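Local coordinates for protein histidine acid phosphatase (Hafnia alvei, PDB 4ARU) that belongs to branch 2 of the histidine phosphatase superfamily, as a bacterial histidine acid phosphatase, at residues 18-22 against 94-98; 86-91 against 114-120. All blocks are in the same frame, centred on the assembly; numbering follows the deposited sequence.

Contact 1: 18-22 against 94-98; sequences RHGVR and RTRKT. With TLA (L(+)-tartaric acid), chain B.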
loop_
_atom_site.group_PDB
_atom_site.type_symbol
_atom_site.label_atom_id
_atom_site.label_comp_id
_atom_site.label_asym_id
_atom_site.label_seq_id
_atom_site.Cartn_x
_atom_site.Cartn_y
_atom_site.Cartn_z
ATOM N N ARG A 18 3.040 -2.515 -2.367
ATOM C CA ARG A 18 1.811 -2.600 -3.160
ATOM C C ARG A 18 2.157 -3.171 -4.513
ATOM O O ARG A 18 3.248 -2.946 -5.050
ATOM C CB ARG A 18 1.196 -1.240 -3.328
ATOM C CG ARG A 18 -0.174 -1.211 -4.001
ATOM C CD ARG A 18 -0.751 0.188 -4.041
ATOM N NE ARG A 18 -2.027 0.154 -4.743
ATOM C CZ ARG A 18 -2.546 1.135 -5.443
ATOM N NH1 ARG A 18 -1.982 2.337 -5.487
ATOM N NH2 ARG A 18 -3.676 0.937 -6.108
ATOM N N HIS A 19 1.217 -3.888 -5.108
ATOM C CA HIS A 19 1.370 -4.273 -6.503
ATOM C C HIS A 19 1.478 -3.087 -7.441
ATOM O O HIS A 19 1.272 -1.919 -7.083
ATOM C CB HIS A 19 0.167 -5.131 -6.951
ATOM C CG HIS A 19 -1.144 -4.451 -6.790
ATOM N ND1 HIS A 19 -1.575 -3.401 -7.570
ATOM C CD2 HIS A 19 -2.110 -4.658 -5.866
ATOM C CE1 HIS A 19 -2.754 -2.984 -7.133
ATOM N NE2 HIS A 19 -3.106 -3.752 -6.112
ATOM N N GLY A 20 1.840 -3.386 -8.667
ATOM C CA GLY A 20 1.972 -2.387 -9.677
ATOM C C GLY A 20 0.678 -1.880 -10.303
ATOM O O GLY A 20 -0.409 -2.203 -9.907
ATOM N N VAL A 21 0.835 -1.010 -11.279
ATOM C CA VAL A 21 -0.270 -0.370 -11.992
ATOM C C VAL A 21 -1.179 -1.440 -12.542
ATOM O O VAL A 21 -0.735 -2.334 -13.259
ATOM C CB VAL A 21 0.222 0.564 -13.101
ATOM C CG1 VAL A 21 -0.938 1.130 -13.890
ATOM C CG2 VAL A 21 1.089 1.683 -12.546
ATOM N N ARG A 22 -2.462 -1.312 -12.201
ATOM C CA ARG A 22 -3.500 -2.231 -12.623
ATOM C C ARG A 22 -4.665 -1.499 -13.242
ATOM O O ARG A 22 -4.881 -0.296 -12.988
ATOM C CB ARG A 22 -4.014 -2.954 -11.392
ATOM C CG ARG A 22 -4.548 -2.078 -10.256
ATOM C CD ARG A 22 -5.538 -2.769 -9.306
ATOM N NE ARG A 22 -5.978 -1.885 -8.231
ATOM C CZ ARG A 22 -6.899 -0.930 -8.357
ATOM N NH1 ARG A 22 -7.490 -0.750 -9.530
ATOM N NH2 ARG A 22 -7.227 -0.159 -7.318
ATOM N N ARG A 94 -2.398 -9.697 -9.955
ATOM C CA ARG A 94 -1.663 -8.428 -9.886
ATOM C C ARG A 94 -0.498 -8.539 -8.904
ATOM O O ARG A 94 0.557 -7.936 -9.141
ATOM C CB ARG A 94 -2.594 -7.267 -9.570
ATOM C CG ARG A 94 -3.392 -7.379 -8.286
ATOM C CD ARG A 94 -4.355 -6.171 -8.169
ATOM N NE ARG A 94 -5.289 -6.346 -7.067
ATOM C CZ ARG A 94 -6.471 -6.920 -7.165
ATOM N NH1 ARG A 94 -6.875 -7.404 -8.330
ATOM N NH2 ARG A 94 -7.249 -7.052 -6.103
ATOM N N THR A 95 -0.687 -9.262 -7.811
ATOM C CA THR A 95 0.350 -9.399 -6.794
ATOM C C THR A 95 1.387 -10.483 -7.203
ATOM O O THR A 95 2.582 -10.258 -7.043
ATOM C CB THR A 95 -0.263 -9.736 -5.407
ATOM O OG1 THR A 95 -1.293 -10.710 -5.540
ATOM C CG2 THR A 95 -0.880 -8.529 -4.789
ATOM N N ARG A 96 0.942 -11.612 -7.750
ATOM C CA ARG A 96 1.886 -12.600 -8.227
ATOM C C ARG A 96 2.779 -11.998 -9.298
ATOM O O ARG A 96 4.011 -12.190 -9.285
ATOM C CB ARG A 96 1.172 -13.853 -8.747
ATOM C CG ARG A 96 0.528 -14.651 -7.646
ATOM C CD ARG A 96 -0.125 -15.946 -8.056
ATOM N NE ARG A 96 -1.380 -15.712 -8.780
ATOM C CZ ARG A 96 -1.529 -15.771 -10.094
ATOM N NH1 ARG A 96 -0.512 -16.023 -10.901
ATOM N NH2 ARG A 96 -2.727 -15.535 -10.597
ATOM N N LYS A 97 2.209 -11.275 -10.269
ATOM C CA LYS A 97 3.015 -10.738 -11.328
ATOM C C LYS A 97 3.913 -9.602 -10.825
ATOM O O LYS A 97 5.002 -9.361 -11.372
ATOM C CB LYS A 97 2.137 -10.263 -12.470
ATOM C CG LYS A 97 1.384 -11.390 -13.126
ATOM C CD LYS A 97 2.268 -12.294 -13.897
ATOM C CE LYS A 97 1.406 -13.201 -14.789
ATOM N NZ LYS A 97 2.202 -13.634 -15.984
ATOM N N THR A 98 3.475 -8.876 -9.817
ATOM C CA THR A 98 4.384 -7.904 -9.189
ATOM C C THR A 98 5.613 -8.618 -8.611
ATOM O O THR A 98 6.720 -8.162 -8.777
ATOM C CB THR A 98 3.655 -7.163 -8.054
ATOM O OG1 THR A 98 2.651 -6.320 -8.657
ATOM C CG2 THR A 98 4.574 -6.297 -7.268
HETATM O O1 TLA B . -7.358 -5.742 -3.660
HETATM O O11 TLA B . -8.721 -3.969 -3.985
HETATM C C1 TLA B . -7.605 -4.565 -4.070
HETATM C C2 TLA B . -6.504 -3.825 -4.758
HETATM O O2 TLA B . -5.349 -4.648 -4.856
HETATM C C3 TLA B . -6.162 -2.579 -3.926
HETATM O O3 TLA B . -5.968 -2.878 -2.554
HETATM C C4 TLA B . -4.952 -1.892 -4.502
HETATM O O4 TLA B . -5.077 -1.366 -5.646
HETATM O O41 TLA B . -3.864 -1.821 -3.858
#
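H19 and R94 meet through a CH-pi contact: R94 CD sits over one face of the imidazole, 3.5 Å from the centroid of the H19 ring. Both residues then turn their polar ends to the bound L(+)-tartaric acid, probably from the crystallisation liquor. The tartrate hydroxyl O2 bonds both H19 NE2, at 2.7 Å, and R94 NE, while R94 NH2 takes the carboxylate oxygen O1. At the other carboxylate, R18 NE donates to O41; R18 NH2, R22 NE and R22 NH2 all converge on O4, R18 NH2 lying 2.7 Å from TLA O4. H306 and D307 also hydrogen-bond the ligand. Behind this first shell, H19 ND1 donates to G20 O at 2.9 Å, in the ring plane and on a carbonyl lone pair, which fixes the rotation of the imidazole and directs NE2 at the ligand. The opposite face of the H19 ring is backed by R18 CG. With CG of R94 between backbone N and carbonyl carbon (chi1 58°) and the chain extended beyond, CD lies over the H19 face and NE reaches the tartrate; R94 NH1 is held by G47 O. Farther back, G20 N donates to T98 OG1 at 3.0 Å, and T98 OG1 in turn donates to R94 O at 2.7 Å, so a small threonine both accepts and donates where loop meets helix. E222 pairs with R18 NH1. RHGVR at 18-22 matches the first five positions of the family's RHGxRxP signature, and three arginines around one anion are consistent with a pocket built for negatively charged groups.

Contact 2: 86-91 against 114-120; sequences YVWADV and IHHQQNT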
loop_
_atom_site.group_PDB
_atom_site.type_symbol
_atom_site.label_atom_id
_atom_site.label_comp_id
_atom_site.label_asym_id
_atom_site.label_seq_id
_atom_site.Cartn_x
_atom_site.Cartn_y
_atom_site.Cartn_z
ATOM N N TYR A 86 13.599 -13.875 -1.206
ATOM C CA TYR A 86 12.354 -14.590 -1.109
ATOM C C TYR A 86 11.204 -13.666 -1.334
ATOM O O TYR A 86 11.134 -12.612 -0.746
ATOM C CB TYR A 86 12.231 -15.266 0.247
ATOM C CG TYR A 86 11.021 -16.172 0.454
ATOM C CD1 TYR A 86 9.797 -15.679 0.756
ATOM C CD2 TYR A 86 11.178 -17.528 0.474
ATOM C CE1 TYR A 86 8.699 -16.524 0.978
ATOM C CE2 TYR A 86 10.106 -18.387 0.668
ATOM C CZ TYR A 86 8.860 -17.868 0.933
ATOM O OH TYR A 86 7.783 -18.702 1.197
ATOM N N VAL A 87 10.259 -14.083 -2.187
ATOM C CA VAL A 87 9.033 -13.371 -2.453
ATOM C C VAL A 87 7.831 -14.161 -1.973
ATOM O O VAL A 87 7.666 -15.284 -2.358
ATOM C CB VAL A 87 8.836 -13.034 -3.974
ATOM C CG1 VAL A 87 7.490 -12.391 -4.173
ATOM C CG2 VAL A 87 9.961 -12.169 -4.501
ATOM N N TRP A 88 6.991 -13.520 -1.173
ATOM C CA TRP A 88 5.651 -14.016 -0.844
ATOM C C TRP A 88 4.630 -13.069 -1.453
ATOM O O TRP A 88 4.572 -11.919 -1.056
ATOM C CB TRP A 88 5.414 -14.170 0.656
ATOM C CG TRP A 88 4.122 -14.865 0.934
ATOM C CD1 TRP A 88 2.894 -14.290 1.216
ATOM C CD2 TRP A 88 3.863 -16.253 0.795
ATOM N NE1 TRP A 88 1.930 -15.239 1.303
ATOM C CE2 TRP A 88 2.480 -16.454 1.071
ATOM C CE3 TRP A 88 4.662 -17.368 0.547
ATOM C CZ2 TRP A 88 1.890 -17.719 1.077
ATOM C CZ3 TRP A 88 4.075 -18.616 0.578
ATOM C CH2 TRP A 88 2.695 -18.786 0.784
ATOM N N ALA A 89 3.848 -13.534 -2.416
ATOM C CA ALA A 89 2.833 -12.718 -3.042
ATOM C C ALA A 89 1.456 -13.189 -2.655
ATOM O O ALA A 89 1.242 -14.384 -2.470
ATOM C CB ALA A 89 2.947 -12.794 -4.572
ATOM N N ASP A 90 0.513 -12.237 -2.578
ATOM C CA ASP A 90 -0.881 -12.609 -2.439
ATOM C C ASP A 90 -1.340 -13.335 -3.695
ATOM O O ASP A 90 -0.679 -13.343 -4.722
ATOM C CB ASP A 90 -1.758 -11.377 -2.169
ATOM C CG ASP A 90 -3.110 -11.706 -1.525
ATOM O OD1 ASP A 90 -3.411 -12.850 -1.138
ATOM O OD2 ASP A 90 -3.871 -10.701 -1.424
ATOM N N VAL A 91 -2.518 -13.914 -3.594
ATOM C CA VAL A 91 -3.043 -14.838 -4.588
ATOM C C VAL A 91 -3.395 -14.226 -5.938
ATOM O O VAL A 91 -3.495 -14.977 -6.920
ATOM C CB VAL A 91 -4.275 -15.587 -4.065
ATOM C CG1 VAL A 91 -3.808 -16.496 -2.986
ATOM C CG2 VAL A 91 -5.417 -14.696 -3.588
ATOM N N ILE A 114 8.698 -16.870 -7.399
ATOM C CA ILE A 114 7.946 -16.448 -6.217
ATOM C C ILE A 114 7.302 -17.600 -5.471
ATOM O O ILE A 114 7.214 -18.721 -5.964
ATOM C CB ILE A 114 6.825 -15.448 -6.601
ATOM C CG1 ILE A 114 5.696 -16.104 -7.372
ATOM C CG2 ILE A 114 7.381 -14.261 -7.387
ATOM C CD1 ILE A 114 4.464 -15.226 -7.491
ATOM N N HIS A 115 6.866 -17.289 -4.257
ATOM C CA HIS A 115 6.026 -18.147 -3.503
ATOM C C HIS A 115 4.676 -17.496 -3.258
ATOM O O HIS A 115 4.599 -16.292 -3.096
ATOM C CB HIS A 115 6.668 -18.464 -2.157
ATOM C CG HIS A 115 7.969 -19.175 -2.263
ATOM N ND1 HIS A 115 9.140 -18.542 -2.585
ATOM C CD2 HIS A 115 8.272 -20.472 -2.116
ATOM C CE1 HIS A 115 10.120 -19.417 -2.625
ATOM N NE2 HIS A 115 9.635 -20.604 -2.304
ATOM N N HIS A 116 3.639 -18.331 -3.149
ATOM C CA HIS A 116 2.283 -17.890 -2.836
ATOM C C HIS A 116 1.428 -19.039 -2.362
ATOM O O HIS A 116 1.806 -20.204 -2.417
ATOM C CB HIS A 116 1.635 -17.151 -4.048
ATOM C CG HIS A 116 1.364 -18.023 -5.230
ATOM N ND1 HIS A 116 0.273 -18.864 -5.295
ATOM C CD2 HIS A 116 2.018 -18.170 -6.403
ATOM C CE1 HIS A 116 0.272 -19.507 -6.458
ATOM N NE2 HIS A 116 1.328 -19.108 -7.144
ATOM N N GLN A 117 0.274 -18.710 -1.803
ATOM C CA GLN A 117 -0.603 -19.725 -1.299
ATOM C C GLN A 117 -0.989 -20.661 -2.432
ATOM O O GLN A 117 -1.347 -20.202 -3.465
ATOM C CB GLN A 117 -1.854 -19.057 -0.712
ATOM C CG GLN A 117 -2.920 -20.041 -0.278
ATOM C CD GLN A 117 -3.986 -19.377 0.551
ATOM O OE1 GLN A 117 -3.761 -19.110 1.736
ATOM N NE2 GLN A 117 -5.095 -19.037 -0.059
ATOM N N GLN A 118 -1.017 -21.954 -2.161
ATOM C CA GLN A 118 -1.364 -22.924 -3.206
ATOM C C GLN A 118 -2.702 -22.698 -3.881
ATOM O O GLN A 118 -2.835 -22.734 -5.120
ATOM C CB GLN A 118 -1.409 -24.289 -2.572
ATOM C CG GLN A 118 -0.038 -24.855 -2.291
ATOM C CD GLN A 118 0.571 -25.596 -3.511
ATOM O OE1 GLN A 118 0.404 -25.228 -4.686
ATOM N NE2 GLN A 118 1.316 -26.617 -3.211
ATOM N N ASN A 119 -3.728 -22.552 -3.060
ATOM C CA ASN A 119 -5.054 -22.294 -3.568
ATOM C C ASN A 119 -5.306 -20.809 -3.780
ATOM O O ASN A 119 -5.481 -20.057 -2.824
ATOM C CB ASN A 119 -6.110 -22.880 -2.619
ATOM C CG ASN A 119 -7.491 -22.867 -3.231
ATOM O OD1 ASN A 119 -7.869 -21.983 -3.975
ATOM N ND2 ASN A 119 -8.248 -23.868 -2.922
ATOM N N THR A 120 -5.278 -20.350 -5.033
ATOM C CA THR A 120 -5.453 -18.952 -5.338
ATOM C C THR A 120 -6.893 -18.460 -5.393
ATOM O O THR A 120 -7.089 -17.269 -5.552
ATOM C CB THR A 120 -4.747 -18.522 -6.662
ATOM O OG1 THR A 120 -5.291 -19.263 -7.753
ATOM C CG2 THR A 120 -3.262 -18.774 -6.579
HETATM O O HOH W 1 11.006 -16.349 -3.819
HETATM O O HOH W 2 -0.634 -16.013 -1.360
HETATM O O HOH W 3 -6.815 -14.893 -7.362
#
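W88 and H115 pair as parallel strand neighbours, H115 N donating to V87 O and A89 N to H115 O, each at 2.9 Å, before both chains run on as loops beyond A89 and H116. On the face carrying W88 and H115, the indole receives H116 CA over its six-membered ring, 3.8 Å from the centroid, and H115 CB packs against W88 CE3; a broad flat side chain suits this place, covering the H115-Q117 backbone. The rings of Y86 and H115 form an offset stack, centroids 4.2 Å apart and planes 10° from parallel. Histidine adds polar ends to that flatness: H115 NE2 bonds D293, and a water joins H115 ND1 to V87 N. V87 and I114 pack branched side chains, V87 CG1 meeting I114 CG2 at 3.7 Å. Where the chains diverge, a second water bridges A89 O and Q117 N, and V91 packs on Q117 CB through CG1 and on T120, V91 CB lying 3.6 Å from T120 O; Q117 NE2 donates to N119 O, 3.0 Å away, bracing the turn. Strand 115-116 lies at the edge of the mixed sheet, with 85-89 between it and 300-305, while F102 and L103 of helix 93-106 cover V87.

From the N terminus, strand 9-18 leads into 18-22, and contact 1 closes a long loop back to it when helix 93-106 arrives. Strand 85-89 comes just before that helix, and contact 2 closes a shorter loop after it, at 114-120, so the two loops cross. Strand 85-89, helix 93-106 and strand 115-116 make a beta-alpha-beta unit: contact 2 joins its two strands, and contact 1 ties its helix to the loop after 9-18. The contacts touch directly where the helix begins, R96 NE probably bonding V91 O and R96 CD packing on H116 CD2. D90 extends toward the ligand site, bonding H306, which also holds the tartrate.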